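Local coordinates for protein 4-alpha-glucanotransferase (Streptococcus agalactiae, PDB 6M6T) that is an amylomaltase, also called disproportionating enzyme, of the 4-alpha-glucanotransferase family, built around a TIM barrel, at residues F25-D34 and F195-A206; D142-K150 and A223-M231. One frame throughout, in Å; residues are numbered along the deposited sequence.

Interaction 1 of 2, residues F25-D34 and F195-A206; sequences FGREAYAFVD and FYKQWFELKEYA
The F25 ring turns its edge to the face of F195, CE2 meeting CZ at 3.5 Å with the planes 74° apart, while one of its own faces lies on W199 CA. F25 CE1 comes to CE3 at the edge of the W199 indole, the two rings meeting obliquely, which completes an aromatic cluster. Further along, Y30 has L202 CD1 centred over one face, a CH-pi contact of 3.9 Å to the ring centroid, and presents its edge to the face of Y205, CD2 against CD2. CG of Y205 stands anti to the backbone N (chi1 -171°), carrying the ring across to helix 27-38. There V33 CB packs at the ring's edge and the hydroxyl donates to D34 OD1 (2.8 Å), on the syn side but out of the carboxylate plane. Helices 27-38 and 182-208 precede the second and third strands of the TIM barrel; residues 27-34 and 195-206 run nearly parallel, their axes 19° apart. Beyond F25 CB, the amide of Q198 turns away to D73, its OE1 accepting from D73 N. Aromatic and aliphatic packing therefore makes up most of the joint, and the one hydrogen bond between the segments would favour one direction for the Y205 hydroxyl, which K209 NZ also meets weakly.

Interaction 2 of 2, residues D142-K150 and A223-M231; sequences DFAEFMAIK and ADSVEVWTM
F146 reaches across to V226 with its CG anti to the backbone N (chi1 -180°), and K150 extends the same way until its last torsion bends (chi4 62°), which turns NZ toward D224. The motif is a helix packed across the capped start of a short one: helix 140-152, in the long excursion between the second and third strands of the TIM barrel, meets helix 226-230, which follows the third strand, with residues 142-150 and 226-230 crossing at 100°. The F146 ring lies flat on the chain where the short helix begins. V226 N sits 3.7 Å above the ring plane, over its centre, with S225 C over the same face toward the rim. At the ring's edge comes W229 CE3, and I149 meets the same indole obliquely, further along its six-membered ring, CD1 touching CH2 at 3.6 Å with the two side chains at about a right angle. W229 also gives its NE1 to I166 O, and W161 meets it edge-to-face. V226 CG2 presses on the backbone of D142 and F143, touching D142 O and F143 CA.

The polar end is a salt bridge. K150 NZ meets the syn lone pair of D224 OD2 at 2.6 Å, while D224 OD1 accepts from L158 N, so both carboxylate oxygens are held and the group's rotation is restricted. The side chain of D224 is about 9 Å from a bound AC1 and does not line the glycan pocket. S225 is the N-cap of the short helix: its OG accepts from E227 N (2.7 Å) and more weakly from V228 N. At the next residue, V226 O takes two donors from T230, a turn further on, N at 2.9 Å and OG1 at 3.1 Å, from opposite faces of its carbonyl plane.

Both contacts are largely buried and join helices distant in sequence, but they hold different parts of the fold. Interaction 1 belongs to the helical layer round the barrel, where two helices run side by side; interaction 2 lies farther out, its centre about 20 Å from the chain centre, against about 17 Å, and packs a helix crosswise on a short capped one. Ring against ring dominates the first, with a neutral hydroxyl donating to a carboxylate at one end. In the second a ring covers peptide backbone and an ion pair, K150 with D224, is added to it. They do not touch, the nearest atoms being about 8 Å apart, yet helix 182-208 serves both: residues 195-206 form interaction 1, and I185 and H188 pack behind 142-150.

Interaction 1 of 2, residues F25-D34 and F195-A206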
loop_
_atom_site.group_PDB
_atom_site.type_symbol
_atom_site.label_atom_id
_atom_site.label_comp_id
_atom_site.label_asym_id
_atom_site.label_seq_id
_atom_site.Cartn_x
_atom_site.Cartn_y
_atom_site.Cartn_z
ATOM N N PHE A 25 8.536 11.610 3.754
ATOM C CA PHE A 25 7.729 12.259 4.784
ATOM C C PHE A 25 8.237 13.668 5.072
ATOM O O PHE A 25 8.297 14.101 6.232
ATOM C CB PHE A 25 7.754 11.424 6.064
ATOM C CG PHE A 25 7.192 10.033 5.919
ATOM C CD1 PHE A 25 6.124 9.772 5.072
ATOM C CD2 PHE A 25 7.726 8.983 6.657
ATOM C CE1 PHE A 25 5.613 8.496 4.961
ATOM C CE2 PHE A 25 7.215 7.702 6.546
ATOM C CZ PHE A 25 6.158 7.460 5.705
ATOM N N GLY A 26 8.527 14.428 4.014
ATOM C CA GLY A 26 9.231 15.683 4.146
ATOM C C GLY A 26 8.339 16.858 3.843
ATOM O O GLY A 26 7.119 16.774 3.990
ATOM N N ARG A 27 8.939 17.956 3.391
ATOM C CA ARG A 27 8.176 19.191 3.290
ATOM C C ARG A 27 7.022 19.045 2.309
ATOM O O ARG A 27 5.894 19.460 2.607
ATOM C CB ARG A 27 9.094 20.357 2.909
ATOM C CG ARG A 27 8.845 21.559 3.810
ATOM C CD ARG A 27 9.542 22.824 3.343
ATOM N NE ARG A 27 10.705 23.116 4.179
ATOM C CZ ARG A 27 11.589 24.078 3.933
ATOM N NH1 ARG A 27 11.444 24.860 2.873
ATOM N NH2 ARG A 27 12.617 24.259 4.754
ATOM N N GLU A 28 7.262 18.420 1.154
ATOM C CA GLU A 28 6.204 18.348 0.154
ATOM C C GLU A 28 5.031 17.489 0.615
ATOM O O GLU A 28 3.912 17.691 0.140
ATOM C CB GLU A 28 6.764 17.846 -1.174
ATOM C CG GLU A 28 7.192 18.970 -2.123
ATOM C CD GLU A 28 8.674 19.355 -1.978
ATOM O OE1 GLU A 28 9.234 19.964 -2.926
ATOM O OE2 GLU A 28 9.278 19.051 -0.920
ATOM N N ALA A 29 5.241 16.573 1.563
ATOM C CA ALA A 29 4.112 15.878 2.176
ATOM C C ALA A 29 3.204 16.852 2.925
ATOM O O ALA A 29 1.966 16.779 2.820
ATOM C CB ALA A 29 4.618 14.785 3.116
ATOM N N TYR A 30 3.806 17.753 3.715
ATOM C CA TYR A 30 3.039 18.777 4.425
ATOM C C TYR A 30 2.385 19.748 3.449
ATOM O O TYR A 30 1.265 20.217 3.691
ATOM C CB TYR A 30 3.938 19.533 5.414
ATOM C CG TYR A 30 4.580 18.659 6.475
ATOM C CD1 TYR A 30 5.805 18.042 6.248
ATOM C CD2 TYR A 30 3.959 18.453 7.704
ATOM C CE1 TYR A 30 6.392 17.234 7.210
ATOM C CE2 TYR A 30 4.534 17.643 8.674
ATOM C CZ TYR A 30 5.752 17.035 8.424
ATOM O OH TYR A 30 6.326 16.223 9.387
ATOM N N ALA A 31 3.049 20.028 2.322
ATOM C CA ALA A 31 2.413 20.827 1.278
ATOM C C ALA A 31 1.201 20.103 0.696
ATOM O O ALA A 31 0.176 20.729 0.405
ATOM C CB ALA A 31 3.425 21.169 0.181
ATOM N N PHE A 32 1.299 18.779 0.530
ATOM C CA PHE A 32 0.170 17.997 0.039
ATOM C C PHE A 32 -0.997 18.034 1.013
ATOM O O PHE A 32 -2.158 18.139 0.600
ATOM C CB PHE A 32 0.594 16.557 -0.220
ATOM C CG PHE A 32 -0.375 15.810 -1.063
ATOM C CD1 PHE A 32 -0.390 15.988 -2.432
ATOM C CD2 PHE A 32 -1.292 14.942 -0.499
ATOM C CE1 PHE A 32 -1.306 15.333 -3.217
ATOM C CE2 PHE A 32 -2.193 14.272 -1.296
ATOM C CZ PHE A 32 -2.190 14.456 -2.656
ATOM N N VAL A 33 -0.714 17.940 2.313
ATOM C CA VAL A 33 -1.784 18.137 3.296
ATOM C C VAL A 33 -2.407 19.520 3.120
ATOM O O VAL A 33 -3.638 19.663 3.062
ATOM C CB VAL A 33 -1.254 17.938 4.730
ATOM C CG1 VAL A 33 -2.400 17.795 5.718
ATOM C CG2 VAL A 33 -0.349 16.735 4.805
ATOM N N ASP A 34 -1.553 20.559 3.065
ATOM C CA ASP A 34 -2.007 21.932 2.868
ATOM C C ASP A 34 -2.940 22.022 1.665
ATOM O O ASP A 34 -3.973 22.713 1.704
ATOM C CB ASP A 34 -0.796 22.858 2.677
ATOM C CG ASP A 34 -0.123 23.279 4.002
ATOM O OD1 ASP A 34 -0.825 23.386 5.035
ATOM O OD2 ASP A 34 1.116 23.518 3.999
ATOM N N PHE A 195 11.702 6.299 10.690
ATOM C CA PHE A 195 10.441 6.122 9.995
ATOM C C PHE A 195 9.276 6.519 10.875
ATOM O O PHE A 195 8.481 7.386 10.514
ATOM C CB PHE A 195 10.269 4.671 9.549
ATOM C CG PHE A 195 9.194 4.497 8.532
ATOM C CD1 PHE A 195 7.871 4.316 8.923
ATOM C CD2 PHE A 195 9.494 4.543 7.173
ATOM C CE1 PHE A 195 6.869 4.170 7.974
ATOM C CE2 PHE A 195 8.502 4.393 6.215
ATOM C CZ PHE A 195 7.184 4.201 6.609
ATOM N N TYR A 196 9.149 5.865 12.024
ATOM C CA TYR A 196 7.938 6.067 12.806
ATOM C C TYR A 196 7.856 7.487 13.357
ATOM O O TYR A 196 6.777 8.089 13.339
ATOM C CB TYR A 196 7.844 5.021 13.913
ATOM C CG TYR A 196 7.182 3.773 13.403
ATOM C CD1 TYR A 196 7.794 3.008 12.411
ATOM C CD2 TYR A 196 5.931 3.370 13.878
ATOM C CE1 TYR A 196 7.198 1.858 11.916
ATOM C CE2 TYR A 196 5.318 2.219 13.385
ATOM C CZ TYR A 196 5.962 1.475 12.401
ATOM O OH TYR A 196 5.383 0.342 11.893
ATOM N N LYS A 197 8.981 8.050 13.826
ATOM C CA LYS A 197 8.997 9.439 14.295
ATOM C C LYS A 197 8.478 10.401 13.216
ATOM O O LYS A 197 7.533 11.176 13.448
ATOM C CB LYS A 197 10.422 9.800 14.736
ATOM C CG LYS A 197 10.589 11.084 15.541
ATOM C CD LYS A 197 11.740 11.926 14.971
ATOM C CE LYS A 197 12.508 12.666 16.059
ATOM N NZ LYS A 197 11.580 13.383 16.976
ATOM N N GLN A 198 9.050 10.314 12.006
ATOM C CA GLN A 198 8.645 11.190 10.905
ATOM C C GLN A 198 7.209 10.923 10.468
ATOM O O GLN A 198 6.417 11.864 10.278
ATOM C CB GLN A 198 9.616 11.030 9.731
ATOM C CG GLN A 198 11.050 11.227 10.194
ATOM C CD GLN A 198 11.988 11.768 9.138
ATOM O OE1 GLN A 198 11.780 11.590 7.941
ATOM N NE2 GLN A 198 13.052 12.429 9.588
ATOM N N TRP A 199 6.850 9.643 10.313
ATOM C CA TRP A 199 5.514 9.305 9.850
ATOM C C TRP A 199 4.447 9.794 10.822
ATOM O O TRP A 199 3.411 10.309 10.401
ATOM C CB TRP A 199 5.354 7.799 9.644
ATOM C CG TRP A 199 3.896 7.494 9.650
ATOM C CD1 TRP A 199 3.147 7.029 10.697
ATOM C CD2 TRP A 199 2.990 7.742 8.582
ATOM N NE1 TRP A 199 1.825 6.951 10.325
ATOM C CE2 TRP A 199 1.707 7.384 9.030
ATOM C CE3 TRP A 199 3.142 8.224 7.283
ATOM C CZ2 TRP A 199 0.587 7.498 8.227
ATOM C CZ3 TRP A 199 2.034 8.320 6.482
ATOM C CH2 TRP A 199 0.769 7.961 6.954
ATOM N N PHE A 200 4.654 9.608 12.119
ATOM C CA PHE A 200 3.619 10.036 13.045
ATOM C C PHE A 200 3.581 11.551 13.168
ATOM O O PHE A 200 2.506 12.118 13.396
ATOM C CB PHE A 200 3.798 9.337 14.391
ATOM C CG PHE A 200 3.143 7.957 14.431
ATOM C CD1 PHE A 200 1.782 7.813 14.140
ATOM C CD2 PHE A 200 3.890 6.813 14.700
ATOM C CE1 PHE A 200 1.177 6.581 14.146
ATOM C CE2 PHE A 200 3.296 5.578 14.716
ATOM C CZ PHE A 200 1.924 5.455 14.440
ATOM N N GLU A 201 4.715 12.232 12.950
ATOM C CA GLU A 201 4.659 13.682 12.782
ATOM C C GLU A 201 3.728 14.070 11.634
ATOM O O GLU A 201 2.870 14.953 11.779
ATOM C CB GLU A 201 6.059 14.238 12.543
ATOM C CG GLU A 201 6.779 14.679 13.809
ATOM C CD GLU A 201 8.272 14.851 13.576
ATOM O OE1 GLU A 201 9.043 14.790 14.567
ATOM O OE2 GLU A 201 8.663 15.028 12.391
ATOM N N LEU A 202 3.897 13.424 10.478
ATOM C CA LEU A 202 3.043 13.731 9.332
ATOM C C LEU A 202 1.574 13.405 9.619
ATOM O O LEU A 202 0.672 14.195 9.306
ATOM C CB LEU A 202 3.528 12.984 8.094
ATOM C CG LEU A 202 2.654 13.344 6.892
ATOM C CD1 LEU A 202 2.819 14.813 6.574
ATOM C CD2 LEU A 202 2.963 12.495 5.670
ATOM N N LYS A 203 1.310 12.236 10.200
ATOM C CA LYS A 203 -0.069 11.882 10.516
ATOM C C LYS A 203 -0.678 12.859 11.521
ATOM O O LYS A 203 -1.873 13.151 11.449
ATOM C CB LYS A 203 -0.145 10.434 11.027
ATOM C CG LYS A 203 -1.463 10.054 11.700
ATOM C CD LYS A 203 -1.884 8.631 11.398
ATOM C CE LYS A 203 -3.213 8.303 12.067
ATOM N NZ LYS A 203 -3.043 7.959 13.501
ATOM N N GLU A 204 0.125 13.408 12.434
ATOM C CA GLU A 204 -0.412 14.368 13.391
ATOM C C GLU A 204 -0.730 15.707 12.717
ATOM O O GLU A 204 -1.791 16.294 12.963
ATOM C CB GLU A 204 0.574 14.548 14.555
ATOM C CG GLU A 204 -0.035 15.152 15.825
ATOM C CD GLU A 204 0.088 16.677 15.896
ATOM O OE1 GLU A 204 0.441 17.292 14.863
ATOM O OE2 GLU A 204 -0.177 17.261 16.979
ATOM N N TYR A 205 0.167 16.203 11.862
ATOM C CA TYR A 205 -0.151 17.385 11.066
ATOM C C TYR A 205 -1.464 17.185 10.311
ATOM O O TYR A 205 -2.412 17.979 10.434
ATOM C CB TYR A 205 0.999 17.665 10.100
ATOM C CG TYR A 205 0.910 18.984 9.369
ATOM C CD1 TYR A 205 1.138 20.188 10.027
ATOM C CD2 TYR A 205 0.612 19.024 8.012
ATOM C CE1 TYR A 205 1.059 21.395 9.352
ATOM C CE2 TYR A 205 0.534 20.221 7.325
ATOM C CZ TYR A 205 0.761 21.406 7.996
ATOM O OH TYR A 205 0.671 22.604 7.307
ATOM N N ALA A 206 -1.547 16.084 9.566
ATOM C CA ALA A 206 -2.735 15.799 8.779
ATOM C C ALA A 206 -3.985 15.787 9.649
ATOM O O ALA A 206 -4.966 16.478 9.353
ATOM C CB ALA A 206 -2.560 14.465 8.061
#

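Interaction 2 of 2, residues D142-K150 and A223-M231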
loop_
_atom_site.group_PDB
_atom_site.type_symbol
_atom_site.label_atom_id
_atom_site.label_comp_id
_atom_site.label_asym_id
_atom_site.label_seq_id
_atom_site.Cartn_x
_atom_site.Cartn_y
_atom_site.Cartn_z
ATOM N N ASP A 142 13.598 -8.094 15.909
ATOM C CA ASP A 142 13.795 -9.330 15.158
ATOM C C ASP A 142 13.627 -9.112 13.664
ATOM O O ASP A 142 14.251 -9.826 12.864
ATOM C CB ASP A 142 12.895 -10.456 15.680
ATOM C CG ASP A 142 13.706 -11.531 16.473
ATOM O OD1 ASP A 142 14.899 -11.779 16.136
ATOM O OD2 ASP A 142 13.164 -12.113 17.446
ATOM N N PHE A 143 12.871 -8.090 13.267
ATOM C CA PHE A 143 12.939 -7.655 11.878
ATOM C C PHE A 143 14.323 -7.099 11.553
ATOM O O PHE A 143 14.837 -7.295 10.443
ATOM C CB PHE A 143 11.863 -6.608 11.584
ATOM C CG PHE A 143 12.209 -5.719 10.430
ATOM C CD1 PHE A 143 11.958 -6.137 9.133
ATOM C CD2 PHE A 143 12.822 -4.477 10.638
ATOM C CE1 PHE A 143 12.289 -5.331 8.056
ATOM C CE2 PHE A 143 13.174 -3.673 9.567
ATOM C CZ PHE A 143 12.907 -4.095 8.274
ATOM N N ALA A 144 14.936 -6.389 12.504
ATOM C CA ALA A 144 16.248 -5.804 12.240
ATOM C C ALA A 144 17.302 -6.898 12.101
ATOM O O ALA A 144 18.210 -6.806 11.260
ATOM C CB ALA A 144 16.615 -4.809 13.345
ATOM N N GLU A 145 17.168 -7.963 12.889
ATOM C CA GLU A 145 18.058 -9.102 12.726
ATOM C C GLU A 145 17.793 -9.804 11.404
ATOM O O GLU A 145 18.731 -10.242 10.739
ATOM C CB GLU A 145 17.917 -10.069 13.902
ATOM C CG GLU A 145 18.348 -9.460 15.220
ATOM C CD GLU A 145 17.979 -10.302 16.428
ATOM O OE1 GLU A 145 17.736 -11.517 16.247
ATOM O OE2 GLU A 145 17.941 -9.742 17.558
ATOM N N PHE A 146 16.529 -9.913 10.996
ATOM C CA PHE A 146 16.242 -10.486 9.685
ATOM C C PHE A 146 16.967 -9.720 8.587
ATOM O O PHE A 146 17.632 -10.312 7.735
ATOM C CB PHE A 146 14.735 -10.493 9.433
ATOM C CG PHE A 146 14.338 -11.072 8.094
ATOM C CD1 PHE A 146 14.149 -12.440 7.944
ATOM C CD2 PHE A 146 14.130 -10.244 6.993
ATOM C CE1 PHE A 146 13.769 -12.976 6.724
ATOM C CE2 PHE A 146 13.754 -10.772 5.769
ATOM C CZ PHE A 146 13.575 -12.145 5.633
ATOM N N MET A 147 16.858 -8.394 8.602
ATOM C CA MET A 147 17.529 -7.593 7.581
ATOM C C MET A 147 19.043 -7.714 7.671
ATOM O O MET A 147 19.729 -7.705 6.642
ATOM C CB MET A 147 17.113 -6.124 7.689
ATOM C CG MET A 147 15.667 -5.870 7.300
ATOM S SD MET A 147 15.220 -6.374 5.615
ATOM C CE MET A 147 16.694 -5.890 4.683
ATOM N N ALA A 148 19.581 -7.837 8.881
ATOM C CA ALA A 148 21.023 -7.985 9.016
ATOM C C ALA A 148 21.496 -9.322 8.449
ATOM O O ALA A 148 22.458 -9.384 7.672
ATOM C CB ALA A 148 21.420 -7.841 10.483
ATOM N N ILE A 149 20.847 -10.408 8.837
ATOM C CA ILE A 149 21.229 -11.701 8.291
ATOM C C ILE A 149 21.063 -11.697 6.776
ATOM O O ILE A 149 21.896 -12.246 6.043
ATOM C CB ILE A 149 20.422 -12.827 8.964
ATOM C CG1 ILE A 149 20.613 -12.780 10.480
ATOM C CG2 ILE A 149 20.867 -14.174 8.455
ATOM C CD1 ILE A 149 19.771 -13.774 11.226
ATOM N N LYS A 150 20.006 -11.049 6.277
ATOM C CA LYS A 150 19.786 -11.000 4.836
ATOM C C LYS A 150 20.939 -10.298 4.138
ATOM O O LYS A 150 21.413 -10.740 3.084
ATOM C CB LYS A 150 18.462 -10.297 4.540
ATOM C CG LYS A 150 18.130 -10.164 3.057
ATOM C CD LYS A 150 16.677 -9.760 2.856
ATOM C CE LYS A 150 16.305 -9.783 1.381
ATOM N NZ LYS A 150 16.418 -11.136 0.777
ATOM N N ALA A 223 7.221 -14.440 0.788
ATOM C CA ALA A 223 7.860 -15.600 1.405
ATOM C C ALA A 223 9.215 -15.260 1.998
ATOM O O ALA A 223 9.745 -16.051 2.781
ATOM C CB ALA A 223 8.012 -16.748 0.404
ATOM N N ASP A 224 9.768 -14.100 1.653
ATOM C CA ASP A 224 11.063 -13.630 2.140
ATOM C C ASP A 224 10.796 -12.592 3.224
ATOM O O ASP A 224 10.867 -11.388 2.998
ATOM C CB ASP A 224 11.860 -13.042 0.982
ATOM C CG ASP A 224 13.329 -12.923 1.280
ATOM O OD1 ASP A 224 13.798 -13.590 2.228
ATOM O OD2 ASP A 224 14.019 -12.160 0.562
ATOM N N SER A 225 10.520 -13.081 4.431
ATOM C CA SER A 225 9.834 -12.294 5.449
ATOM C C SER A 225 10.267 -12.703 6.849
ATOM O O SER A 225 10.548 -13.877 7.098
ATOM C CB SER A 225 8.312 -12.464 5.306
ATOM O OG SER A 225 7.654 -12.368 6.558
ATOM N N VAL A 226 10.296 -11.726 7.762
ATOM C CA VAL A 226 10.556 -12.011 9.165
ATOM C C VAL A 226 9.437 -12.838 9.776
ATOM O O VAL A 226 9.629 -13.461 10.826
ATOM C CB VAL A 226 10.771 -10.693 9.938
ATOM C CG1 VAL A 226 9.483 -9.899 10.045
ATOM C CG2 VAL A 226 11.323 -10.968 11.315
ATOM N N GLU A 227 8.269 -12.886 9.133
ATOM C CA GLU A 227 7.157 -13.662 9.680
ATOM C C GLU A 227 7.270 -15.138 9.303
ATOM O O GLU A 227 7.028 -16.020 10.138
ATOM C CB GLU A 227 5.820 -13.075 9.203
ATOM C CG GLU A 227 5.279 -11.947 10.090
ATOM C CD GLU A 227 5.827 -10.573 9.711
ATOM O OE1 GLU A 227 6.229 -10.386 8.537
ATOM O OE2 GLU A 227 5.846 -9.677 10.588
ATOM N N VAL A 228 7.624 -15.420 8.047
ATOM C CA VAL A 228 7.947 -16.778 7.619
ATOM C C VAL A 228 9.115 -17.330 8.413
ATOM O O VAL A 228 9.230 -18.546 8.606
ATOM C CB VAL A 228 8.238 -16.769 6.106
ATOM C CG1 VAL A 228 8.755 -18.120 5.643
ATOM C CG2 VAL A 228 6.983 -16.375 5.337
ATOM N N TRP A 229 9.993 -16.444 8.894
ATOM C CA TRP A 229 11.138 -16.833 9.703
ATOM C C TRP A 229 10.754 -17.128 11.160
ATOM O O TRP A 229 10.959 -18.246 11.650
ATOM C CB TRP A 229 12.189 -15.732 9.632
ATOM C CG TRP A 229 13.521 -16.159 10.088
ATOM C CD1 TRP A 229 14.147 -17.333 9.797
ATOM C CD2 TRP A 229 14.410 -15.423 10.932
ATOM N NE1 TRP A 229 15.364 -17.377 10.411
ATOM C CE2 TRP A 229 15.555 -16.216 11.114
ATOM C CE3 TRP A 229 14.344 -14.176 11.562
ATOM C CZ2 TRP A 229 16.637 -15.797 11.889
ATOM C CZ3 TRP A 229 15.411 -13.770 12.341
ATOM C CH2 TRP A 229 16.544 -14.576 12.494
ATOM N N THR A 230 10.201 -16.134 11.873
ATOM C CA THR A 230 9.939 -16.290 13.302
ATOM C C THR A 230 8.636 -17.017 13.610
ATOM O O THR A 230 8.471 -17.521 14.730
ATOM C CB THR A 230 9.881 -14.931 13.992
ATOM O OG1 THR A 230 8.638 -14.306 13.671
ATOM C CG2 THR A 230 11.009 -14.037 13.536
ATOM N N MET A 231 7.696 -17.057 12.670
ATOM C CA MET A 231 6.372 -17.629 12.917
ATOM C C MET A 231 5.948 -18.492 11.731
ATOM O O MET A 231 4.929 -18.227 11.084
ATOM C CB MET A 231 5.357 -16.518 13.171
ATOM C CG MET A 231 5.549 -15.717 14.452
ATOM S SD MET A 231 4.294 -14.408 14.559
ATOM C CE MET A 231 4.970 -13.182 13.434
#